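Local coordinates for protein PfkB family carbohydrate kinase (Listeria grayi DSM 20601, PDB 4GM6) that probably phosphorylates a carbohydrate substrate, as kinases of the PfkB family generally do, at residues V64-I75 and E90-D98; G266-S277 and P309-T317. All coordinates share one frame; numbering follows the deposited sequence. Where two conformers were deposited one is given.

In the fold
Contact 1 comes first along the chain. It brings helix 58-68 and the start of strand 73-79 against the end of helix 83-94 and the start of strand 97-104, closing a loop of 14 residues. Contact 2 opens only much later: the hairpin formed by strands 261-270 and 273-282 is met by helix 309-323, after a 31-residue excursion that includes helix 291-304. The two loops are therefore in series, neither nested nor crossed. Both reach the same nine-stranded sheet, whose outermost strands within this chain are 97-104, at contact 1, and 273-282, at contact 2. Their centres lie about 25 Å apart, yet Leu69 and Phe315 touch, joining 64-75 directly to 309-317.

Contact 1. Residues V64-I75 and E90-D98; sequences VNLSKLGHPTRI and EHLWRHQVD
The imidazole of His95 is sandwiched between Val64 CG1 over one face and Arg94 CG over the opposite face. The valine methyl makes a CH-pi contact, 4.0 Å from the ring centroid and 28° off the normal. Lys68 NZ and His91 ND1 both lie at the edge, near the ring plane. This joins helix 58-68 to a beta-alpha-beta crossover, strand 73-79, helix 83-94 and strand 97-104, in the ribokinase-like fold of PfkB kinases. Lys68 bends at chi2 and chi4 to bring its amine round to the ring, where NZ donates to His95 ND1 at 2.7 Å. That bond fixes the imidazole's rotation and would favour an unprotonated ND1.

A second grip falls on the backbone: Ser67 OG, carried anti to its own N (chi1 176°), donates to His95 O at 3.0 Å. A Schellman motif with Gln96 at C-prime ends the second helix here, and Gly70 holds the same position at the end of the first. The other methyl of the valine, Val64 CG2, meets Val97 CG2, the two side chains crossing at about a right angle.

Where the strands run parallel, Arg74 and Asp98 lie side by side on one sheet face, their flat ends 76° apart. No guanidinium N-H points at the carboxylate; Arg74 NH1 bonds to Lys149 O and Leu147 O, and Asp98 OD1 to Ala100 N. On the backbone, Asp98 N donates to Thr73 O at 2.8 Å, and a water donates to Asp98 O, also at 2.8 Å.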
loop_
_atom_site.group_PDB
_atom_site.type_symbol
_atom_site.label_atom_id
_atom_site.label_comp_id
_atom_site.label_asym_id
_atom_site.label_seq_id
_atom_site.Cartn_x
_atom_site.Cartn_y
_atom_site.Cartn_z
ATOM N N VAL C 64 -27.794 8.315 -3.101
ATOM C CA VAL C 64 -26.561 9.027 -3.430
ATOM C C VAL C 64 -26.501 9.359 -4.927
ATOM O O VAL C 64 -26.174 10.478 -5.306
ATOM C CB VAL C 64 -25.305 8.221 -3.000
ATOM C CG1 VAL C 64 -24.031 8.763 -3.651
ATOM C CG2 VAL C 64 -25.177 8.217 -1.484
ATOM N N ASN C 65 -26.808 8.386 -5.779
ATOM C CA ASN C 65 -26.712 8.610 -7.214
ATOM C C ASN C 65 -27.706 9.670 -7.693
ATOM O O ASN C 65 -27.373 10.478 -8.565
ATOM C CB ASN C 65 -26.873 7.300 -7.997
ATOM C CG ASN C 65 -25.819 6.273 -7.641
ATOM O OD1 ASN C 65 -24.725 6.617 -7.192
ATOM N ND2 ASN C 65 -26.137 5.000 -7.857
ATOM N N LEU C 66 -28.915 9.681 -7.125
ATOM C CA LEU C 66 -29.897 10.718 -7.473
ATOM C C LEU C 66 -29.345 12.082 -7.103
ATOM O O LEU C 66 -29.447 13.039 -7.873
ATOM C CB LEU C 66 -31.262 10.494 -6.782
ATOM C CG LEU C 66 -32.160 9.489 -7.510
ATOM C CD1 LEU C 66 -33.410 9.138 -6.716
ATOM C CD2 LEU C 66 -32.528 9.998 -8.895
ATOM N N SER C 67 -28.763 12.162 -5.912
ATOM C CA SER C 67 -28.213 13.412 -5.420
ATOM C C SER C 67 -27.067 13.894 -6.312
ATOM O O SER C 67 -26.848 15.097 -6.469
ATOM C CB SER C 67 -27.714 13.227 -3.990
ATOM O OG SER C 67 -27.085 14.403 -3.518
ATOM N N LYS C 68 -26.331 12.950 -6.889
ATOM C CA LYS C 68 -25.262 13.292 -7.814
ATOM C C LYS C 68 -25.853 14.031 -9.004
ATOM O O LYS C 68 -25.190 14.857 -9.633
ATOM C CB LYS C 68 -24.542 12.035 -8.302
ATOM C CG LYS C 68 -23.501 11.489 -7.339
ATOM C CD LYS C 68 -22.298 12.416 -7.220
ATOM C CE LYS C 68 -21.284 11.865 -6.216
ATOM N NZ LYS C 68 -21.531 12.303 -4.807
ATOM N N LEU C 69 -27.104 13.717 -9.313
ATOM C CA LEU C 69 -27.770 14.277 -10.485
ATOM C C LEU C 69 -28.650 15.482 -10.153
ATOM O O LEU C 69 -29.456 15.914 -10.977
ATOM C CB LEU C 69 -28.603 13.200 -11.179
ATOM C CG LEU C 69 -27.784 12.032 -11.728
ATOM C CD1 LEU C 69 -28.688 10.884 -12.137
ATOM C CD2 LEU C 69 -26.950 12.497 -12.901
ATOM N N GLY C 70 -28.502 16.022 -8.949
ATOM C CA GLY C 70 -29.203 17.251 -8.588
ATOM C C GLY C 70 -30.474 17.088 -7.773
ATOM O O GLY C 70 -31.082 18.074 -7.380
ATOM N N HIS C 71 -30.888 15.857 -7.504
ATOM C CA HIS C 71 -32.118 15.656 -6.741
ATOM C C HIS C 71 -31.860 15.591 -5.234
ATOM O O HIS C 71 -31.147 14.703 -4.761
ATOM C CB HIS C 71 -32.837 14.391 -7.203
ATOM C CG HIS C 71 -33.160 14.380 -8.665
ATOM N ND1 HIS C 71 -34.297 14.960 -9.180
ATOM C CD2 HIS C 71 -32.497 13.850 -9.720
ATOM C CE1 HIS C 71 -34.320 14.794 -10.491
ATOM N NE2 HIS C 71 -33.237 14.123 -10.843
ATOM N N PRO C 72 -32.430 16.542 -4.473
ATOM C CA PRO C 72 -32.355 16.441 -3.020
ATOM C C PRO C 72 -33.009 15.136 -2.594
ATOM O O PRO C 72 -34.143 14.842 -2.991
ATOM C CB PRO C 72 -33.197 17.632 -2.540
ATOM C CG PRO C 72 -33.184 18.595 -3.685
ATOM C CD PRO C 72 -33.199 17.723 -4.907
ATOM N N THR C 73 -32.297 14.349 -1.805
ATOM C CA THR C 73 -32.800 13.057 -1.367
ATOM C C THR C 73 -32.714 12.919 0.149
ATOM O O THR C 73 -31.966 13.652 0.815
ATOM C CB THR C 73 -32.016 11.898 -2.021
ATOM O OG1 THR C 73 -30.615 12.056 -1.760
ATOM C CG2 THR C 73 -32.253 11.864 -3.527
ATOM N N ARG C 74 -33.479 11.972 0.679
ATOM C CA ARG C 74 -33.508 11.677 2.101
ATOM C C ARG C 74 -33.773 10.187 2.255
ATOM O O ARG C 74 -34.352 9.546 1.366
ATOM C CB ARG C 74 -34.631 12.453 2.776
ATOM C CG ARG C 74 -36.012 11.923 2.421
ATOM C CD ARG C 74 -37.103 12.808 2.985
ATOM N NE ARG C 74 -36.886 14.221 2.675
ATOM C CZ ARG C 74 -37.847 15.142 2.664
ATOM N NH1 ARG C 74 -39.103 14.808 2.930
ATOM N NH2 ARG C 74 -37.554 16.402 2.371
ATOM N N ILE C 75 -33.364 9.629 3.386
ATOM C CA ILE C 75 -33.496 8.195 3.574
ATOM C C ILE C 75 -33.915 7.841 4.985
ATOM O O ILE C 75 -33.292 8.271 5.968
ATOM C CB ILE C 75 -32.184 7.451 3.244
ATOM C CG1 ILE C 75 -32.417 5.935 3.206
ATOM C CG2 ILE C 75 -31.099 7.780 4.263
ATOM C CD1 ILE C 75 -31.184 5.128 2.838
ATOM N N GLU C 90 -21.705 9.567 7.905
ATOM C CA GLU C 90 -20.753 10.468 7.252
ATOM C C GLU C 90 -20.703 10.241 5.724
ATOM O O GLU C 90 -20.539 11.179 4.944
ATOM C CB GLU C 90 -19.365 10.362 7.901
ATOM C CG GLU C 90 -19.383 10.613 9.411
ATOM C CD GLU C 90 -18.084 10.249 10.148
ATOM O OE1 GLU C 90 -17.596 9.092 10.035
ATOM O OE2 GLU C 90 -17.560 11.121 10.886
ATOM N N HIS C 91 -20.866 8.998 5.303
ATOM C CA HIS C 91 -21.002 8.690 3.881
ATOM C C HIS C 91 -22.224 9.412 3.260
ATOM O O HIS C 91 -22.134 9.960 2.164
ATOM C CB HIS C 91 -21.079 7.182 3.713
ATOM C CG HIS C 91 -21.623 6.725 2.398
ATOM N ND1 HIS C 91 -20.829 6.554 1.287
ATOM C CD2 HIS C 91 -22.873 6.354 2.030
ATOM C CE1 HIS C 91 -21.565 6.110 0.282
ATOM N NE2 HIS C 91 -22.810 5.977 0.707
ATOM N N LEU C 92 -23.352 9.439 3.968
ATOM C CA LEU C 92 -24.525 10.188 3.507
ATOM C C LEU C 92 -24.234 11.685 3.391
ATOM O O LEU C 92 -24.596 12.314 2.395
ATOM C CB LEU C 92 -25.727 9.950 4.427
ATOM C CG LEU C 92 -26.240 8.510 4.398
ATOM C CD1 LEU C 92 -27.306 8.269 5.446
ATOM C CD2 LEU C 92 -26.757 8.151 3.014
ATOM N N TRP C 93 -23.584 12.249 4.405
ATOM C CA TRP C 93 -23.229 13.669 4.409
ATOM C C TRP C 93 -22.349 14.026 3.224
ATOM O O TRP C 93 -22.604 14.997 2.506
ATOM C CB TRP C 93 -22.445 14.044 5.670
ATOM C CG TRP C 93 -23.226 14.086 6.949
ATOM C CD1 TRP C 93 -24.580 14.110 7.091
ATOM C CD2 TRP C 93 -22.679 14.141 8.278
ATOM N NE1 TRP C 93 -24.915 14.162 8.429
ATOM C CE2 TRP C 93 -23.765 14.182 9.177
ATOM C CE3 TRP C 93 -21.372 14.150 8.792
ATOM C CZ2 TRP C 93 -23.587 14.236 10.572
ATOM C CZ3 TRP C 93 -21.195 14.205 10.178
ATOM C CH2 TRP C 93 -22.298 14.246 11.050
ATOM N N ARG C 94 -21.274 13.262 3.066
ATOM C CA ARG C 94 -20.307 13.471 2.001
ATOM C C ARG C 94 -21.009 13.556 0.647
ATOM O O ARG C 94 -20.583 14.303 -0.223
ATOM C CB ARG C 94 -19.259 12.342 2.005
ATOM C CG ARG C 94 -18.282 12.374 0.834
ATOM C CD ARG C 94 -17.393 11.127 0.783
ATOM N NE ARG C 94 -16.219 11.246 1.649
ATOM C CZ ARG C 94 -14.962 11.061 1.258
ATOM N NH1 ARG C 94 -14.681 10.723 -0.003
ATOM N NH2 ARG C 94 -13.981 11.200 2.146
ATOM N N HIS C 95 -22.091 12.800 0.479
ATOM C CA HIS C 95 -22.788 12.738 -0.810
ATOM C C HIS C 95 -24.106 13.498 -0.786
ATOM O O HIS C 95 -24.938 13.356 -1.688
ATOM C CB HIS C 95 -23.011 11.288 -1.231
ATOM C CG HIS C 95 -21.742 10.549 -1.502
ATOM N ND1 HIS C 95 -20.920 10.853 -2.567
ATOM C CD2 HIS C 95 -21.138 9.535 -0.836
ATOM C CE1 HIS C 95 -19.870 10.051 -2.553
ATOM N NE2 HIS C 95 -19.979 9.240 -1.516
ATOM N N GLN C 96 -24.279 14.288 0.269
ATOM C CA GLN C 96 -25.404 15.214 0.428
ATOM C C GLN C 96 -26.788 14.573 0.411
ATOM O O GLN C 96 -27.749 15.163 -0.071
ATOM C CB GLN C 96 -25.298 16.344 -0.594
ATOM C CG GLN C 96 -24.067 17.205 -0.364
ATOM C CD GLN C 96 -24.080 18.473 -1.185
ATOM O OE1 GLN C 96 -23.932 18.434 -2.405
ATOM N NE2 GLN C 96 -24.250 19.611 -0.515
ATOM N N VAL C 97 -26.895 13.362 0.945
ATOM C CA VAL C 97 -28.209 12.781 1.186
ATOM C C VAL C 97 -28.642 13.251 2.564
ATOM O O VAL C 97 -27.842 13.242 3.498
ATOM C CB VAL C 97 -28.157 11.246 1.149
ATOM C CG1 VAL C 97 -29.525 10.657 1.437
ATOM C CG2 VAL C 97 -27.654 10.772 -0.208
ATOM N N ASP C 98 -29.895 13.688 2.676
ATOM C CA ASP C 98 -30.469 14.169 3.934
ATOM C C ASP C 98 -30.424 13.070 4.992
ATOM O O ASP C 98 -30.842 11.936 4.733
ATOM C CB ASP C 98 -31.928 14.589 3.697
ATOM C CG ASP C 98 -32.547 15.320 4.891
ATOM O OD1 ASP C 98 -31.828 15.660 5.857
ATOM O OD2 ASP C 98 -33.773 15.568 4.852
HETATM O O HOH W 1 -32.858 10.681 6.136
#

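Contact 2. Residues G266-S277 and P309-T317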
loop_
_atom_site.group_PDB
_atom_site.type_symbol
_atom_site.label_atom_id
_atom_site.label_comp_id
_atom_site.label_asym_id
_atom_site.label_seq_id
_atom_site.Cartn_x
_atom_site.Cartn_y
_atom_site.Cartn_z
ATOM N N GLY C 266 -29.744 -1.575 -21.636
ATOM C CA GLY C 266 -30.875 -1.169 -20.804
ATOM C C GLY C 266 -32.179 -1.413 -21.541
ATOM O O GLY C 266 -32.232 -1.284 -22.766
ATOM N N HIS C 267 -33.214 -1.791 -20.787
ATOM C CA HIS C 267 -34.578 -1.901 -21.285
ATOM C C HIS C 267 -35.472 -0.976 -20.455
ATOM O O HIS C 267 -35.317 -0.838 -19.229
ATOM C CB HIS C 267 -35.119 -3.330 -21.160
ATOM C CG HIS C 267 -34.460 -4.335 -22.071
ATOM N ND1 HIS C 267 -34.512 -5.696 -21.844
ATOM C CD2 HIS C 267 -33.710 -4.179 -23.196
ATOM C CE1 HIS C 267 -33.822 -6.333 -22.791
ATOM N NE2 HIS C 267 -33.322 -5.436 -23.623
ATOM N N LEU C 268 -36.404 -0.331 -21.133
ATOM C CA LEU C 268 -37.428 0.452 -20.464
ATOM C C LEU C 268 -38.752 0.291 -21.222
ATOM O O LEU C 268 -38.849 0.648 -22.397
ATOM C CB LEU C 268 -36.999 1.920 -20.371
ATOM C CG LEU C 268 -37.947 2.897 -19.664
ATOM C CD1 LEU C 268 -38.368 2.361 -18.299
ATOM C CD2 LEU C 268 -37.278 4.253 -19.522
ATOM N N TRP C 269 -39.756 -0.265 -20.534
ATOM C CA TRP C 269 -41.047 -0.598 -21.142
ATOM C C TRP C 269 -42.116 0.328 -20.591
ATOM O O TRP C 269 -42.283 0.467 -19.373
ATOM C CB TRP C 269 -41.403 -2.064 -20.844
ATOM C CG TRP C 269 -42.644 -2.568 -21.535
ATOM C CD1 TRP C 269 -42.698 -3.383 -22.637
ATOM C CD2 TRP C 269 -44.010 -2.297 -21.171
ATOM N NE1 TRP C 269 -44.008 -3.628 -22.985
ATOM C CE2 TRP C 269 -44.833 -2.976 -22.102
ATOM C CE3 TRP C 269 -44.614 -1.543 -20.156
ATOM C CZ2 TRP C 269 -46.234 -2.927 -22.043
ATOM C CZ3 TRP C 269 -46.014 -1.501 -20.098
ATOM C CH2 TRP C 269 -46.801 -2.187 -21.037
ATOM N N THR C 270 -42.870 0.962 -21.492
ATOM C CA THR C 270 -43.925 1.851 -21.067
ATOM C C THR C 270 -44.967 2.049 -22.166
ATOM O O THR C 270 -44.620 2.278 -23.333
ATOM C CB THR C 270 -43.388 3.207 -20.572
ATOM O OG1 THR C 270 -44.411 3.881 -19.797
ATOM C CG2 THR C 270 -42.944 4.078 -21.732
ATOM N N GLN C 271 -46.239 1.940 -21.764
ATOM C CA GLN C 271 -47.396 2.042 -22.655
ATOM C C GLN C 271 -47.221 1.221 -23.932
ATOM O O GLN C 271 -47.236 1.774 -25.043
ATOM C CB GLN C 271 -47.776 3.505 -22.949
ATOM C CG GLN C 271 -46.612 4.490 -22.953
ATOM C CD GLN C 271 -47.107 5.927 -22.791
ATOM O OE1 GLN C 271 -47.804 6.250 -21.836
ATOM N NE2 GLN C 271 -46.758 6.796 -23.730
ATOM N N GLY C 272 -46.975 -0.080 -23.790
ATOM C CA GLY C 272 -47.020 -1.014 -24.927
ATOM C C GLY C 272 -45.727 -1.182 -25.675
ATOM O O GLY C 272 -45.635 -2.011 -26.582
ATOM N N GLU C 273 -44.706 -0.400 -25.303
ATOM C CA GLU C 273 -43.429 -0.443 -26.022
ATOM C C GLU C 273 -42.226 -0.689 -25.122
ATOM O O GLU C 273 -42.100 -0.088 -24.050
ATOM C CB GLU C 273 -43.203 0.851 -26.806
ATOM C CG GLU C 273 -44.251 1.127 -27.872
ATOM C CD GLU C 273 -43.817 2.226 -28.824
ATOM O OE1 GLU C 273 -42.714 2.109 -29.413
ATOM O OE2 GLU C 273 -44.576 3.204 -28.984
ATOM N N CYS C 274 -41.342 -1.576 -25.579
ATOM C CA CYS C 274 -40.046 -1.759 -24.969
ATOM C C CYS C 274 -39.077 -0.892 -25.774
ATOM O O CYS C 274 -39.115 -0.892 -27.008
ATOM C CB CYS C 274 -39.633 -3.241 -25.012
ATOM S SG CYS C 274 -38.153 -3.671 -24.041
ATOM N N TRP C 275 -38.252 -0.126 -25.063
ATOM C CA TRP C 275 -37.207 0.724 -25.644
ATOM C C TRP C 275 -35.825 0.267 -25.175
ATOM O O TRP C 275 -35.583 0.163 -23.969
ATOM C CB TRP C 275 -37.398 2.175 -25.196
ATOM C CG TRP C 275 -38.708 2.757 -25.581
ATOM C CD1 TRP C 275 -39.876 2.687 -24.877
ATOM C CD2 TRP C 275 -38.992 3.511 -26.761
ATOM N NE1 TRP C 275 -40.872 3.347 -25.548
ATOM C CE2 TRP C 275 -40.357 3.862 -26.712
ATOM C CE3 TRP C 275 -38.227 3.917 -27.860
ATOM C CZ2 TRP C 275 -40.976 4.604 -27.719
ATOM C CZ3 TRP C 275 -38.843 4.652 -28.865
ATOM C CH2 TRP C 275 -40.205 4.990 -28.784
ATOM N N GLU C 276 -34.914 0.018 -26.115
ATOM C CA GLU C 276 -33.580 -0.476 -25.767
ATOM C C GLU C 276 -32.489 0.564 -26.000
ATOM O O GLU C 276 -32.615 1.423 -26.865
ATOM C CB GLU C 276 -33.246 -1.725 -26.584
ATOM C CG GLU C 276 -34.223 -2.873 -26.404
ATOM C CD GLU C 276 -34.199 -3.848 -27.570
ATOM O OE1 GLU C 276 -33.127 -4.023 -28.192
ATOM O OE2 GLU C 276 -35.259 -4.442 -27.864
ATOM N N SER C 277 -31.412 0.467 -25.228
ATOM C CA SER C 277 -30.209 1.261 -25.467
ATOM C C SER C 277 -29.318 0.522 -26.459
ATOM O O SER C 277 -29.670 -0.564 -26.905
ATOM C CB SER C 277 -29.455 1.438 -24.157
ATOM O OG SER C 277 -28.812 0.227 -23.779
ATOM N N PRO C 309 -38.797 8.361 -23.426
ATOM C CA PRO C 309 -38.331 7.014 -23.102
ATOM C C PRO C 309 -36.942 6.705 -23.678
ATOM O O PRO C 309 -36.085 6.178 -22.965
ATOM C CB PRO C 309 -39.387 6.109 -23.741
ATOM C CG PRO C 309 -40.622 6.961 -23.839
ATOM C CD PRO C 309 -40.131 8.364 -24.060
ATOM N N ASP C 310 -36.719 7.016 -24.955
ATOM C CA ASP C 310 -35.434 6.698 -25.579
ATOM C C ASP C 310 -34.275 7.464 -24.948
ATOM O O ASP C 310 -33.148 6.957 -24.882
ATOM C CB ASP C 310 -35.473 6.929 -27.090
ATOM C CG ASP C 310 -36.097 8.255 -27.460
ATOM O OD1 ASP C 310 -35.893 9.247 -26.729
ATOM O OD2 ASP C 310 -36.792 8.301 -28.493
ATOM N N GLU C 311 -34.542 8.685 -24.494
ATOM C CA GLU C 311 -33.513 9.468 -23.813
ATOM C C GLU C 311 -33.145 8.802 -22.505
ATOM O O GLU C 311 -31.981 8.544 -22.228
ATOM C CB GLU C 311 -34.005 10.886 -23.522
ATOM C CG GLU C 311 -34.059 11.814 -24.727
ATOM C CD GLU C 311 -34.741 13.129 -24.396
ATOM O OE1 GLU C 311 -34.038 14.161 -24.343
ATOM O OE2 GLU C 311 -35.976 13.128 -24.166
ATOM N N THR C 312 -34.155 8.522 -21.694
ATOM C CA THR C 312 -33.923 7.982 -20.362
ATOM C C THR C 312 -33.141 6.671 -20.406
ATOM O O THR C 312 -32.105 6.524 -19.736
ATOM C CB THR C 312 -35.251 7.779 -19.624
ATOM O OG1 THR C 312 -35.870 9.053 -19.425
ATOM C CG2 THR C 312 -35.021 7.111 -18.280
ATOM N N VAL C 313 -33.631 5.723 -21.201
ATOM C CA VAL C 313 -32.964 4.428 -21.338
ATOM C C VAL C 313 -31.514 4.565 -21.832
ATOM O O VAL C 313 -30.642 3.790 -21.437
ATOM C CB VAL C 313 -33.751 3.464 -22.247
ATOM C CG1 VAL C 313 -33.572 3.831 -23.717
ATOM C CG2 VAL C 313 -33.329 2.023 -21.987
ATOM N N LYS C 314 -31.243 5.554 -22.677
ATOM C CA LYS C 314 -29.894 5.708 -23.195
ATOM C C LYS C 314 -28.977 6.281 -22.132
ATOM O O LYS C 314 -27.850 5.811 -21.938
ATOM C CB LYS C 314 -29.871 6.592 -24.442
ATOM C CG LYS C 314 -28.499 6.615 -25.104
ATOM C CD LYS C 314 -28.580 7.132 -26.538
ATOM C CE LYS C 314 -28.802 8.634 -26.585
ATOM N NZ LYS C 314 -28.666 9.157 -27.976
ATOM N N PHE C 315 -29.475 7.295 -21.438
ATOM C CA PHE C 315 -28.721 7.939 -20.379
ATOM C C PHE C 315 -28.421 6.958 -19.252
ATOM O O PHE C 315 -27.279 6.871 -18.767
ATOM C CB PHE C 315 -29.525 9.128 -19.844
ATOM C CG PHE C 315 -28.854 9.856 -18.709
ATOM C CD1 PHE C 315 -29.194 9.583 -17.397
ATOM C CD2 PHE C 315 -27.897 10.826 -18.959
ATOM C CE1 PHE C 315 -28.586 10.253 -16.350
ATOM C CE2 PHE C 315 -27.293 11.508 -17.920
ATOM C CZ PHE C 315 -27.638 11.217 -16.613
ATOM N N ALA C 316 -29.447 6.218 -18.833
ATOM C CA ALA C 316 -29.328 5.327 -17.682
ATOM C C ALA C 316 -28.395 4.155 -17.956
ATOM O O ALA C 316 -27.633 3.757 -17.085
ATOM C CB ALA C 316 -30.686 4.823 -17.234
ATOM N N THR C 317 -28.461 3.588 -19.157
ATOM C CA THR C 317 -27.542 2.508 -19.488
ATOM C C THR C 317 -26.093 3.012 -19.495
ATOM O O THR C 317 -25.183 2.298 -19.079
ATOM C CB THR C 317 -27.891 1.845 -20.831
ATOM O OG1 THR C 317 -29.280 1.485 -20.829
ATOM C CG2 THR C 317 -27.040 0.598 -21.035
#
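Val313, wedged against the hairpin, has a carbonyl oxygen held twice by Thr317: OG1 donates to Val313 O at 2.7 Å, nearly in line with the C=O bond (162°), and Thr317 N bonds to the same oxygen at 3.2 Å. The first bond ties the threonine side chain back to its own helix and fixes OG1 where it meets the hairpin ends. There it sits 3.1 Å from Gly266 CA, an approach made possible because glycine carries no side chain. Beside it, Gly266 N donates to Ser277 OG at 3.0 Å, so a side chain pins the two strands together in addition to their backbone bonds.

Val313 itself points one methyl into the sheet. Its CG2, anti to the backbone N, lies 3.5 Å from Trp275 O and also rests near Gly266 O and the CB of Leu268, bridging both strands. Farther toward the hairpin turn, Leu268 CD2 meets Thr312 CG2 at 3.8 Å, while the same leucine packs on Leu248 and Tyr250 of strand 248-256.

At the N-terminal end of the helix, Pro309 CB stands over the five-membered ring of Trp275, 3.6 Å from its centroid and only 11° off the normal, a clear CH-pi contact. Asp310 runs alongside that indole, its carboxylate turned 83° to the ring plane.

A type I' turn from Thr270 to Glu273 joins the strands. The helix runs roughly antiparallel to 266-270, with segment axes 7.9 Å apart, and Ala316 packs against helix 291-304. This is helix-on-sheet packing over the antiparallel hairpin that ends the central alpha/beta sheet of a ribokinase-like fold.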